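Local coordinates for uncharacterized protein (Parabacteroides merdae ATCC 43184, PDB 5BMT), which is of unknown function but combines a probable OB-type domain with an immunoglobulin-like fold, and is probably a lipoprotein, at residues Thr187-Ser190 with Met191-Lys195. Sequence-based numbering, arbitrary orientation.
Sequences TLYS and MLKGK. With SO4 (sulfate ion), chain D.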
loop_
_atom_site.group_PDB
_atom_site.type_symbol
_atom_site.label_atom_id
_atom_site.label_comp_id
_atom_site.label_asym_id
_atom_site.label_seq_id
_atom_site.Cartn_x
_atom_site.Cartn_y
_atom_site.Cartn_z
ATOM N N THR A 187 -1.734 1.436 -13.235
ATOM C CA THR A 187 -2.869 1.391 -14.164
ATOM C C THR A 187 -4.161 1.779 -13.454
ATOM O O THR A 187 -5.035 2.379 -14.093
ATOM C CB THR A 187 -2.971 0.048 -14.865
ATOM O OG1 THR A 187 -3.180 -0.956 -13.876
ATOM C CG2 THR A 187 -1.700 -0.259 -15.698
ATOM N N LEU A 188 -4.274 1.493 -12.133
ATOM C CA LEU A 188 -5.457 1.930 -11.398
ATOM C C LEU A 188 -5.528 3.440 -11.399
ATOM O O LEU A 188 -6.586 4.018 -11.655
ATOM C CB LEU A 188 -5.413 1.413 -9.955
ATOM C CG LEU A 188 -6.640 1.789 -9.126
ATOM C CD1 LEU A 188 -7.857 1.032 -9.574
ATOM C CD2 LEU A 188 -6.421 1.573 -7.672
ATOM N N TYR A 189 -4.385 4.094 -11.132
ATOM C CA TYR A 189 -4.383 5.553 -11.124
ATOM C C TYR A 189 -4.819 6.120 -12.467
ATOM O O TYR A 189 -5.676 7.009 -12.483
ATOM C CB TYR A 189 -2.950 6.047 -10.802
ATOM C CG TYR A 189 -2.836 7.559 -10.851
ATOM C CD1 TYR A 189 -3.083 8.331 -9.714
ATOM C CD2 TYR A 189 -2.487 8.214 -12.030
ATOM C CE1 TYR A 189 -2.996 9.723 -9.755
ATOM C CE2 TYR A 189 -2.373 9.605 -12.074
ATOM C CZ TYR A 189 -2.616 10.350 -10.929
ATOM O OH TYR A 189 -2.544 11.725 -10.992
ATOM N N SER A 190 -4.232 5.635 -13.578
ATOM C CA SER A 190 -4.561 6.159 -14.901
ATOM C C SER A 190 -6.029 5.950 -15.216
ATOM O O SER A 190 -6.671 6.872 -15.744
ATOM C CB SER A 190 -3.696 5.506 -15.975
ATOM O OG SER A 190 -2.332 5.795 -15.720
HETATM N N MSE A 191 -6.583 4.767 -14.859
HETATM C CA MSE A 191 -7.973 4.494 -15.162
HETATM C C MSE A 191 -8.902 5.377 -14.333
HETATM O O MSE A 191 -9.824 5.971 -14.916
HETATM C CB MSE A 191 -8.286 3.018 -14.941
HETATM C CG MSE A 191 -9.705 2.645 -15.350
HETATM SE SE MSE A 191 -10.062 0.794 -14.959
HETATM C CE MSE A 191 -10.044 0.923 -13.107
ATOM N N LEU A 192 -8.702 5.443 -13.012
ATOM C CA LEU A 192 -9.598 6.250 -12.172
ATOM C C LEU A 192 -9.403 7.739 -12.408
ATOM O O LEU A 192 -10.384 8.482 -12.313
ATOM C CB LEU A 192 -9.481 5.897 -10.691
ATOM C CG LEU A 192 -9.794 4.412 -10.380
ATOM C CD1 LEU A 192 -9.704 4.132 -8.884
ATOM C CD2 LEU A 192 -11.179 4.024 -10.882
ATOM N N LYS A 193 -8.189 8.191 -12.767
ATOM C CA LYS A 193 -7.994 9.599 -13.108
ATOM C C LYS A 193 -8.842 9.956 -14.333
ATOM O O LYS A 193 -9.458 11.025 -14.360
ATOM C CB LYS A 193 -6.517 9.911 -13.370
ATOM C CG LYS A 193 -6.261 11.298 -13.965
ATOM C CD LYS A 193 -4.781 11.526 -14.157
ATOM C CE LYS A 193 -4.508 12.805 -14.913
ATOM N NZ LYS A 193 -3.106 12.850 -15.418
ATOM N N GLY A 194 -8.857 9.070 -15.332
ATOM C CA GLY A 194 -9.620 9.294 -16.551
ATOM C C GLY A 194 -11.104 9.390 -16.263
ATOM O O GLY A 194 -11.754 10.342 -16.708
ATOM N N LYS A 195 -11.642 8.448 -15.449
ATOM C CA LYS A 195 -13.071 8.429 -15.098
ATOM C C LYS A 195 -13.464 9.627 -14.214
ATOM O O LYS A 195 -14.478 10.272 -14.465
ATOM C CB LYS A 195 -13.434 7.125 -14.350
ATOM C CG LYS A 195 -13.325 5.858 -15.194
ATOM C CD LYS A 195 -13.609 4.615 -14.359
ATOM C CE LYS A 195 -13.436 3.324 -15.135
ATOM N NZ LYS A 195 -14.622 2.991 -15.958
HETATM S S SO4 D . -1.220 9.044 -16.155
HETATM O O1 SO4 D . -0.577 8.003 -15.358
HETATM O O2 SO4 D . -0.960 10.351 -15.548
HETATM O O3 SO4 D . -0.676 9.012 -17.514
HETATM O O4 SO4 D . -2.664 8.813 -16.208
#
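Y189 and K193, one turn apart on a helix, cross with the lysine chain running past the tyrosine ring, CD of K193 lying 3.7 Å from CE2 of Y189. Both side chains leave the backbone with CG anti to N (chi1 177° for Y189, 170° for K193), and K193 then stays extended, which carries its NZ beyond the ring to a sulfate ion, probably taken up from the crystallisation liquor. The bond from K193 NZ to sulfate O2 is weak at 3.3 Å, and the same oxygen sits in the plane of the Y189 ring, at its edge. In the conformer described, one of two, S190 OG comes within 2.8 Å of sulfate O1, but its single proton could instead serve G186 O. On another side of the helix, L188 CD1 meets L192 CD1 at 3.7 Å. These are i to i+4 neighbours of a regular alpha-helix, 186-198, which joins strands 173-184 and 203-214 in the larger of the protein's two beta regions, probably the immunoglobulin-like one. Its i+4 ladder includes L192 N to L188 O, 2.9 Å and nearly straight at 175°, and K193 N to Y189 O, 2.8 Å. L188 and L192 face strand 153-167, touching L159 and Y157 respectively. E236 OE2 is hydrogen-bonded to Y189 OH and forms a salt bridge with K193 NZ, while K118 makes a cation-pi contact with the ring. With an alanine at Y189 the ring and hydroxyl are gone, and the K193 chain is likely to be freer to turn, E236 to lose a hydrogen-bond partner and K118 its cation-pi partner.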